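Local coordinates for chemotaxis signal transduction protein (Thermoanaerobacter tengcongensis, PDB 2QDL) that probably acts as a scaffold in bacterial chemotaxis, linking chemoreceptors to the histidine kinase CheA through a CheW-like beta-barrel domain, at residues I14-L19 / V100-P105; A20-G25 / F70-R75; K79-I84 / I96-H101. All blocks are in the same frame, centred on the assembly; numbering follows the deposited sequence.

Interaction 1: I14-L19 / V100-P105; sequences IVVFSL and VHEVIP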
loop_
_atom_site.group_PDB
_atom_site.type_symbol
_atom_site.label_atom_id
_atom_site.label_comp_id
_atom_site.label_asym_id
_atom_site.label_seq_id
_atom_site.Cartn_x
_atom_site.Cartn_y
_atom_site.Cartn_z
ATOM N N ILE A 14 -0.584 -5.188 11.324
ATOM C CA ILE A 14 -1.004 -4.647 10.036
ATOM C C ILE A 14 -1.511 -3.208 10.197
ATOM O O ILE A 14 -2.346 -2.922 11.053
ATOM C CB ILE A 14 -2.121 -5.513 9.363
ATOM C CG1 ILE A 14 -1.702 -6.980 9.238
ATOM C CG2 ILE A 14 -2.455 -4.954 8.019
ATOM C CD1 ILE A 14 -0.377 -7.189 8.583
ATOM N N VAL A 15 -0.967 -2.308 9.385
ATOM C CA VAL A 15 -1.498 -0.950 9.216
ATOM C C VAL A 15 -2.639 -1.041 8.225
ATOM O O VAL A 15 -2.458 -1.506 7.073
ATOM C CB VAL A 15 -0.402 0.005 8.671
ATOM C CG1 VAL A 15 -0.907 1.423 8.560
ATOM C CG2 VAL A 15 0.826 -0.061 9.577
ATOM N N VAL A 16 -3.814 -0.626 8.701
ATOM C CA VAL A 16 -5.055 -0.703 7.951
ATOM C C VAL A 16 -5.409 0.700 7.472
ATOM O O VAL A 16 -5.399 1.674 8.243
ATOM C CB VAL A 16 -6.219 -1.338 8.789
ATOM C CG1 VAL A 16 -7.522 -1.420 7.974
ATOM C CG2 VAL A 16 -5.847 -2.730 9.262
ATOM N N PHE A 17 -5.686 0.794 6.181
ATOM C CA PHE A 17 -6.026 2.026 5.547
ATOM C C PHE A 17 -7.208 1.777 4.635
ATOM O O PHE A 17 -7.504 0.644 4.261
ATOM C CB PHE A 17 -4.820 2.610 4.772
ATOM C CG PHE A 17 -4.103 1.616 3.850
ATOM C CD1 PHE A 17 -4.453 1.512 2.505
ATOM C CD2 PHE A 17 -3.086 0.806 4.336
ATOM C CE1 PHE A 17 -3.761 0.615 1.647
ATOM C CE2 PHE A 17 -2.399 -0.086 3.504
ATOM C CZ PHE A 17 -2.728 -0.182 2.167
ATOM N N SER A 18 -7.918 2.833 4.263
ATOM C CA SER A 18 -9.077 2.595 3.445
ATOM C C SER A 18 -8.869 3.193 2.061
ATOM O O SER A 18 -8.103 4.127 1.898
ATOM C CB SER A 18 -10.342 3.108 4.132
ATOM O OG SER A 18 -10.238 4.479 4.404
ATOM N N LEU A 19 -9.511 2.574 1.075
ATOM C CA LEU A 19 -9.602 3.102 -0.291
ATOM C C LEU A 19 -11.092 3.046 -0.655
ATOM O O LEU A 19 -11.646 1.961 -0.762
ATOM C CB LEU A 19 -8.780 2.271 -1.287
ATOM C CG LEU A 19 -7.253 2.235 -1.092
ATOM C CD1 LEU A 19 -6.630 1.244 -2.085
ATOM C CD2 LEU A 19 -6.662 3.637 -1.235
ATOM N N VAL A 100 -5.165 6.248 7.342
ATOM C CA VAL A 100 -4.641 5.192 8.187
ATOM C C VAL A 100 -5.585 5.116 9.390
ATOM O O VAL A 100 -5.588 6.002 10.255
ATOM C CB VAL A 100 -3.173 5.480 8.589
ATOM C CG1 VAL A 100 -2.656 4.447 9.607
ATOM C CG2 VAL A 100 -2.279 5.514 7.342
ATOM N N HIS A 101 -6.427 4.086 9.397
ATOM C CA HIS A 101 -7.430 3.905 10.453
ATOM C C HIS A 101 -6.840 3.293 11.745
ATOM O O HIS A 101 -6.948 3.878 12.826
ATOM C CB HIS A 101 -8.598 3.075 9.921
ATOM C CG HIS A 101 -9.359 3.761 8.827
ATOM N ND1 HIS A 101 -10.145 4.874 9.048
ATOM C CD2 HIS A 101 -9.426 3.512 7.499
ATOM C CE1 HIS A 101 -10.689 5.259 7.907
ATOM N NE2 HIS A 101 -10.240 4.471 6.945
ATOM N N GLU A 102 -6.215 2.125 11.622
ATOM C CA GLU A 102 -5.731 1.406 12.788
ATOM C C GLU A 102 -4.484 0.600 12.503
ATOM O O GLU A 102 -4.037 0.505 11.356
ATOM C CB GLU A 102 -6.838 0.516 13.382
ATOM C CG GLU A 102 -7.313 -0.616 12.529
ATOM C CD GLU A 102 -8.609 -1.249 13.059
ATOM O OE1 GLU A 102 -8.834 -1.270 14.285
ATOM O OE2 GLU A 102 -9.404 -1.732 12.232
ATOM N N VAL A 103 -3.916 0.075 13.579
ATOM C CA VAL A 103 -2.800 -0.830 13.563
ATOM C C VAL A 103 -3.258 -2.048 14.368
ATOM O O VAL A 103 -3.449 -1.972 15.583
ATOM C CB VAL A 103 -1.507 -0.229 14.193
ATOM C CG1 VAL A 103 -0.384 -1.252 14.174
ATOM C CG2 VAL A 103 -1.070 1.032 13.449
ATOM N N ILE A 104 -3.459 -3.162 13.674
ATOM C CA ILE A 104 -3.967 -4.355 14.334
ATOM C C ILE A 104 -3.000 -5.545 14.353
ATOM O O ILE A 104 -2.327 -5.802 13.375
ATOM C CB ILE A 104 -5.356 -4.787 13.791
ATOM C CG1 ILE A 104 -5.334 -5.012 12.294
ATOM C CG2 ILE A 104 -6.420 -3.742 14.170
ATOM C CD1 ILE A 104 -6.647 -5.532 11.827
ATOM N N PRO A 105 -2.960 -6.265 15.492
ATOM C CA PRO A 105 -2.196 -7.498 15.621
ATOM C C PRO A 105 -2.992 -8.652 15.051
ATOM O O PRO A 105 -4.209 -8.710 15.218
ATOM C CB PRO A 105 -2.062 -7.660 17.134
ATOM C CG PRO A 105 -3.366 -7.078 17.669
ATOM C CD PRO A 105 -3.691 -5.927 16.738
#
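Val16 and Ile104 meet on one face of an antiparallel strand pair, their side chains crossing at a slant, with CG2 of Val16 3.8 Å from CG1 of Ile104. Ile104 holds CG1 in the cramped site between its backbone N and carbonyl carbon (chi1 56°), and both CG1 and CD1 lie against that methyl. The methylene CG of Glu102 packs beside CB of Val16, so the acidic residue adds hydrocarbon to this face. On the face of Val15, Val100 and Val103, CG1 of Val15 approaches CG1 of Val100 to 3.6 Å; beta-branched valines suit the extended backbone. Beyond them Phe17 turns its ring away, toward Tyr24 and Leu26 of strand 22-27. His101 reaches back to Ser18, where NE2 gives OG a hydrogen bond near the ring plane, its 2.5 Å length unusually short and best not taken literally. Between the strands, Ile14 and Ile104 exchange two backbone hydrogen bonds, while Val16 N gives a nearly straight one (176°) to Glu102 O and Val16 O accepts a more bent one from His101 N (138°). Two residues, His101 and Glu102, thus face Val16 alone: a classic beta bulge, here in an antiparallel strand pair of the CheW barrel.

Interaction 2: A20-G25 / F70-R75; sequences AEELYG and FGIGKR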
loop_
_atom_site.group_PDB
_atom_site.type_symbol
_atom_site.label_atom_id
_atom_site.label_comp_id
_atom_site.label_asym_id
_atom_site.label_seq_id
_atom_site.Cartn_x
_atom_site.Cartn_y
_atom_site.Cartn_z
ATOM N N ALA A 20 -11.729 4.209 -0.801
ATOM C CA ALA A 20 -13.183 4.293 -0.992
ATOM C C ALA A 20 -13.855 3.474 0.124
ATOM O O ALA A 20 -13.551 3.682 1.315
ATOM C CB ALA A 20 -13.617 3.824 -2.401
ATOM N N GLU A 21 -14.723 2.527 -0.216
ATOM C CA GLU A 21 -15.427 1.842 0.870
ATOM C C GLU A 21 -14.725 0.532 1.330
ATOM O O GLU A 21 -15.353 -0.318 1.969
ATOM C CB GLU A 21 -16.927 1.639 0.533
ATOM C CG GLU A 21 -17.715 2.960 0.199
ATOM C CD GLU A 21 -17.649 3.345 -1.290
ATOM O OE1 GLU A 21 -17.600 2.419 -2.128
ATOM O OE2 GLU A 21 -17.633 4.564 -1.624
ATOM N N GLU A 22 -13.429 0.382 1.032
ATOM C CA GLU A 22 -12.752 -0.906 1.245
ATOM C C GLU A 22 -11.495 -0.793 2.133
ATOM O O GLU A 22 -10.861 0.275 2.195
ATOM C CB GLU A 22 -12.423 -1.581 -0.098
ATOM C CG GLU A 22 -13.617 -1.781 -1.037
ATOM C CD GLU A 22 -13.195 -2.198 -2.444
ATOM O OE1 GLU A 22 -11.976 -2.155 -2.759
ATOM O OE2 GLU A 22 -14.090 -2.576 -3.248
ATOM N N LEU A 23 -11.159 -1.886 2.811
ATOM C CA LEU A 23 -10.028 -1.910 3.756
ATOM C C LEU A 23 -8.868 -2.678 3.168
ATOM O O LEU A 23 -9.064 -3.748 2.587
ATOM C CB LEU A 23 -10.420 -2.548 5.102
ATOM C CG LEU A 23 -11.488 -1.760 5.873
ATOM C CD1 LEU A 23 -11.866 -2.512 7.143
ATOM C CD2 LEU A 23 -11.053 -0.334 6.195
ATOM N N TYR A 24 -7.676 -2.102 3.295
ATOM C CA TYR A 24 -6.460 -2.717 2.797
ATOM C C TYR A 24 -5.436 -2.661 3.906
ATOM O O TYR A 24 -5.539 -1.806 4.801
ATOM C CB TYR A 24 -5.980 -1.993 1.512
ATOM C CG TYR A 24 -6.944 -2.249 0.376
ATOM C CD1 TYR A 24 -8.086 -1.471 0.215
ATOM C CD2 TYR A 24 -6.750 -3.318 -0.488
ATOM C CE1 TYR A 24 -8.992 -1.730 -0.799
ATOM C CE2 TYR A 24 -7.648 -3.576 -1.522
ATOM C CZ TYR A 24 -8.764 -2.786 -1.655
ATOM O OH TYR A 24 -9.648 -3.064 -2.642
ATOM N N GLY A 25 -4.453 -3.553 3.858
ATOM C CA GLY A 25 -3.377 -3.485 4.838
ATOM C C GLY A 25 -1.965 -3.766 4.360
ATOM O O GLY A 25 -1.748 -4.409 3.326
ATOM N N PHE A 70 -5.800 -0.219 -9.088
ATOM C CA PHE A 70 -6.691 -1.357 -8.845
ATOM C C PHE A 70 -8.059 -1.273 -9.563
ATOM O O PHE A 70 -8.710 -2.277 -9.750
ATOM C CB PHE A 70 -6.922 -1.543 -7.332
ATOM C CG PHE A 70 -5.668 -1.739 -6.521
ATOM C CD1 PHE A 70 -4.490 -2.201 -7.106
ATOM C CD2 PHE A 70 -5.669 -1.457 -5.156
ATOM C CE1 PHE A 70 -3.367 -2.380 -6.356
ATOM C CE2 PHE A 70 -4.524 -1.628 -4.402
ATOM C CZ PHE A 70 -3.368 -2.116 -5.004
ATOM N N GLY A 71 -8.491 -0.067 -9.924
ATOM C CA GLY A 71 -9.810 0.176 -10.529
ATOM C C GLY A 71 -10.908 0.339 -9.494
ATOM O O GLY A 71 -12.024 -0.102 -9.690
ATOM N N ILE A 72 -10.579 0.980 -8.387
ATOM C CA ILE A 72 -11.534 1.249 -7.305
ATOM C C ILE A 72 -12.210 2.587 -7.577
ATOM O O ILE A 72 -11.603 3.480 -8.197
ATOM C CB ILE A 72 -10.821 1.224 -5.888
ATOM C CG1 ILE A 72 -10.229 -0.184 -5.613
ATOM C CG2 ILE A 72 -11.786 1.671 -4.755
ATOM C CD1 ILE A 72 -9.316 -0.247 -4.405
ATOM N N GLY A 73 -13.461 2.731 -7.142
ATOM C CA GLY A 73 -14.155 4.009 -7.240
ATOM C C GLY A 73 -13.331 5.152 -6.678
ATOM O O GLY A 73 -12.695 5.024 -5.614
ATOM N N LYS A 74 -13.355 6.291 -7.379
ATOM C CA LYS A 74 -12.512 7.433 -6.997
ATOM C C LYS A 74 -13.183 8.296 -5.949
ATOM O O LYS A 74 -13.414 9.488 -6.171
ATOM C CB LYS A 74 -12.104 8.261 -8.231
ATOM C CG LYS A 74 -11.449 7.433 -9.374
ATOM C CD LYS A 74 -10.330 6.511 -8.864
ATOM C CE LYS A 74 -9.746 5.645 -9.977
ATOM N NZ LYS A 74 -10.663 4.590 -10.494
ATOM N N ARG A 75 -13.500 7.685 -4.799
ATOM C CA ARG A 75 -14.120 8.421 -3.678
ATOM C C ARG A 75 -13.317 8.145 -2.410
ATOM O O ARG A 75 -12.641 7.136 -2.323
ATOM C CB ARG A 75 -15.573 7.972 -3.452
ATOM C CG ARG A 75 -16.367 7.773 -4.740
ATOM C CD ARG A 75 -17.756 7.219 -4.502
ATOM N NE ARG A 75 -17.738 5.798 -4.167
ATOM C CZ ARG A 75 -17.620 4.809 -5.053
ATOM N NH1 ARG A 75 -17.483 5.070 -6.341
ATOM N NH2 ARG A 75 -17.644 3.546 -4.649
#
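Ala20 comes closest to Arg75 as the backbone of 20-25 runs past the irregular segment 72-75, their CA atoms 5.0 Å apart and the two directions 128° apart; the turn and the start of strand 22-27 meet a loop without regular secondary structure. Arg75 O lies near CA of Ala20, and the Ala20 methyl CB points at the loop, resting on CG2 of Ile72 (3.7 Å) and close to the carbonyl oxygens of Gly73 and Arg75; the small alanine lets the turn come close to the loop. Glu21 and Arg75 form a side-on salt bridge. NH2 of Arg75 bonds OE1 of Glu21 at 2.8 Å and NE bonds OE2 at 2.8 Å, each oxygen using its syn lone pair. Carboxylate and guanidinium lie within 4° of coplanar, and these two bonds should fix the rotation of both groups. Glu21 reaches this position by bending at chi2 (88°), Arg75 by bending at chi3. A beta carbon on Gly73 would run into Arg75 NH1. Deeper in, Tyr24 and Ile72 approach from opposite directions, with the Ile72 methyl CD1 3.3 Å from Tyr24 OH. That hydroxyl donates a short hydrogen bond of 2.5 Å to OE1 of Glu22, which sits in the ring plane. With a serine in place of Tyr24, the Glu22 carboxylate would probably lose its phenolic partner and a gap would open beside the end of Ile72. Ile72 CD1 also lies at the edge of the Phe70 ring, while Leu19 and Lys67 touch the same isoleucine. Ala20 and Glu21, with backbone angles close to those of a type II' turn, join strands 12-19 and 22-27; the whole is a beta-hairpin turn packed on the loop that follows helix 66-70.

Interaction 3: K79-I84 / I96-H101; sequences KDSRII and IVDAVH. With GOL (glycerol), chain C.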
loop_
_atom_site.group_PDB
_atom_site.type_symbol
_atom_site.label_atom_id
_atom_site.label_comp_id
_atom_site.label_asym_id
_atom_site.label_seq_id
_atom_site.Cartn_x
_atom_site.Cartn_y
_atom_site.Cartn_z
ATOM N N LYS A 79 -8.840 15.370 4.106
ATOM C CA LYS A 79 -7.669 15.790 4.855
ATOM C C LYS A 79 -6.962 14.644 5.549
ATOM O O LYS A 79 -5.791 14.771 5.893
ATOM C CB LYS A 79 -8.049 16.858 5.893
ATOM C CG LYS A 79 -7.584 18.248 5.487
ATOM C CD LYS A 79 -7.742 19.288 6.605
ATOM C CE LYS A 79 -9.081 20.052 6.504
ATOM N NZ LYS A 79 -9.291 20.947 7.716
ATOM N N ASP A 80 -7.677 13.542 5.784
ATOM C CA ASP A 80 -7.078 12.340 6.337
ATOM C C ASP A 80 -6.211 11.570 5.341
ATOM O O ASP A 80 -5.507 10.608 5.727
ATOM C CB ASP A 80 -8.151 11.411 6.924
ATOM C CG ASP A 80 -8.932 12.065 8.065
ATOM O OD1 ASP A 80 -8.305 12.671 8.951
ATOM O OD2 ASP A 80 -10.174 11.986 8.061
ATOM N N SER A 81 -6.277 11.961 4.062
ATOM C CA SER A 81 -5.469 11.297 3.043
ATOM C C SER A 81 -3.979 11.389 3.396
ATOM O O SER A 81 -3.520 12.393 3.946
ATOM C CB SER A 81 -5.738 11.861 1.635
ATOM O OG SER A 81 -6.983 11.398 1.148
ATOM N N ARG A 82 -3.247 10.329 3.074
ATOM C CA ARG A 82 -1.811 10.262 3.320
ATOM C C ARG A 82 -1.058 9.585 2.184
ATOM O O ARG A 82 -1.647 8.989 1.269
ATOM C CB ARG A 82 -1.546 9.453 4.600
ATOM C CG ARG A 82 -2.124 10.053 5.861
ATOM C CD ARG A 82 -1.315 11.273 6.268
ATOM N NE ARG A 82 -1.718 11.765 7.580
ATOM C CZ ARG A 82 -2.686 12.644 7.808
ATOM N NH1 ARG A 82 -3.402 13.149 6.807
ATOM N NH2 ARG A 82 -2.949 13.003 9.057
ATOM N N ILE A 83 0.264 9.665 2.282
ATOM C CA ILE A 83 1.144 8.927 1.416
ATOM C C ILE A 83 2.017 8.026 2.260
ATOM O O ILE A 83 2.889 8.493 2.999
ATOM C CB ILE A 83 2.060 9.846 0.530
ATOM C CG1 ILE A 83 1.211 10.772 -0.362
ATOM C CG2 ILE A 83 3.022 8.961 -0.278
ATOM C CD1 ILE A 83 2.001 11.950 -1.004
ATOM N N ILE A 84 1.779 6.728 2.113
ATOM C CA ILE A 84 2.579 5.704 2.796
ATOM C C ILE A 84 3.831 5.446 1.991
ATOM O O ILE A 84 3.762 5.033 0.816
ATOM C CB ILE A 84 1.810 4.382 2.955
ATOM C CG1 ILE A 84 0.469 4.636 3.687
ATOM C CG2 ILE A 84 2.660 3.355 3.664
ATOM C CD1 ILE A 84 -0.385 3.406 3.835
ATOM N N ILE A 96 -0.819 6.350 -2.205
ATOM C CA ILE A 96 -1.909 7.193 -1.712
ATOM C C ILE A 96 -2.957 6.321 -1.049
ATOM O O ILE A 96 -3.351 5.275 -1.571
ATOM C CB ILE A 96 -2.543 8.057 -2.853
ATOM C CG1 ILE A 96 -1.499 9.001 -3.448
ATOM C CG2 ILE A 96 -3.790 8.860 -2.360
ATOM C CD1 ILE A 96 -1.910 9.564 -4.781
ATOM N N VAL A 97 -3.390 6.766 0.130
ATOM C CA VAL A 97 -4.460 6.107 0.895
ATOM C C VAL A 97 -5.411 7.191 1.437
ATOM O O VAL A 97 -4.974 8.300 1.707
ATOM C CB VAL A 97 -3.895 5.198 2.062
ATOM C CG1 VAL A 97 -2.871 4.214 1.551
ATOM C CG2 VAL A 97 -3.270 6.026 3.201
ATOM N N ASP A 98 -6.684 6.856 1.621
ATOM C CA ASP A 98 -7.670 7.792 2.171
ATOM C C ASP A 98 -7.464 8.059 3.654
ATOM O O ASP A 98 -7.805 9.117 4.130
ATOM C CB ASP A 98 -9.128 7.308 1.936
ATOM C CG ASP A 98 -9.496 7.269 0.474
ATOM O OD1 ASP A 98 -8.858 7.991 -0.313
ATOM O OD2 ASP A 98 -10.436 6.538 0.116
ATOM N N ALA A 99 -6.938 7.090 4.383
ATOM C CA ALA A 99 -6.705 7.266 5.823
ATOM C C ALA A 99 -6.019 6.042 6.357
ATOM O O ALA A 99 -6.239 4.954 5.871
ATOM C CB ALA A 99 -8.054 7.484 6.579
ATOM N N VAL A 100 -5.165 6.248 7.342
ATOM C CA VAL A 100 -4.641 5.192 8.187
ATOM C C VAL A 100 -5.585 5.116 9.390
ATOM O O VAL A 100 -5.588 6.002 10.255
ATOM C CB VAL A 100 -3.173 5.480 8.589
ATOM C CG1 VAL A 100 -2.656 4.447 9.607
ATOM C CG2 VAL A 100 -2.279 5.514 7.342
ATOM N N HIS A 101 -6.427 4.086 9.397
ATOM C CA HIS A 101 -7.430 3.905 10.453
ATOM C C HIS A 101 -6.840 3.293 11.745
ATOM O O HIS A 101 -6.948 3.878 12.826
ATOM C CB HIS A 101 -8.598 3.075 9.921
ATOM C CG HIS A 101 -9.359 3.761 8.827
ATOM N ND1 HIS A 101 -10.145 4.874 9.048
ATOM C CD2 HIS A 101 -9.426 3.512 7.499
ATOM C CE1 HIS A 101 -10.689 5.259 7.907
ATOM N NE2 HIS A 101 -10.240 4.471 6.945
HETATM C C1 GOL C . -2.836 8.350 11.352
HETATM O O1 GOL C . -4.219 8.290 11.095
HETATM C C2 GOL C . -2.201 9.324 10.364
HETATM O O2 GOL C . -2.543 9.018 9.023
HETATM C C3 GOL C . -0.704 9.272 10.530
HETATM O O3 GOL C . -0.128 10.046 9.500
HETATM O O HOH W 1 -5.073 9.332 8.175
HETATM O O HOH W 2 -7.041 9.862 -0.780
#
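Arg82, the partner of Val97 across the hairpin, carries a guanidinium with a water 4.1 Å above one face and polar atoms round its rim. At that edge NH1 bonds Lys79 O, on a lone pair in the carbonyl plane, and Ser81 O from above the carbonyl plane, while NE gives a 3.0 Å bond to O3 of a glycerol, probably from the crystallisation liquor. A bend at chi2 (-73°) turns the long arginine chain back over its own loop, where NH1 alone serves two carbonyls and NE is left for the glycerol. The other flat group, the His101 ring, has CB of Ala99 over one face, toward the rim. The water above Arg82 spans the segments, donating to Asp80 O and accepting from Val100 N, and also bonds the glycerol, whose O1 donates to Val100 O at 2.8 Å. A second water joins Ser81 OG to Asp98 OD1, an oxygen that also pairs with Lys67. Two backbone bonds of 3.0 Å, Arg82 N to Val97 O and Val97 N to Arg82 O, hold the strands together. Ile84 and Val97 cross at about a right angle, CD1 of Ile84 pressed to CG1 of Val97 at 3.5 Å, and Phe17 of strand 12-19 touches both. Ile83 and Ile96 are paired on the other face. The hairpin of strands 82-88 and 91-106 lies between strand 33-36, bonded to Ile83, and strand 59-65, bonded to Ile96.

Overall arrangement
All three contacts reach one curled mixed sheet, though interaction 2 joins it to the loop after helix 66-70. Strand 91-106 serves both interaction 1 and interaction 3, whose centres lie 10 Å apart and which share Val100 and His101; its early part pairs with 82-88, its later part with 12-19. Interaction 2 lies 13 Å from interaction 1 and 12 Å from interaction 3, beside the turn that leads from strand 12-19 into 22-27. Along the chain it falls within the span bridged by interaction 1 and closes before interaction 3 opens. Asp98 of interaction 3 bonds Ala20 N of interaction 2, and Ser18 bonds Asp98 and Ala99, so that distant parts of the sequence meet in one barrel-like CheW domain.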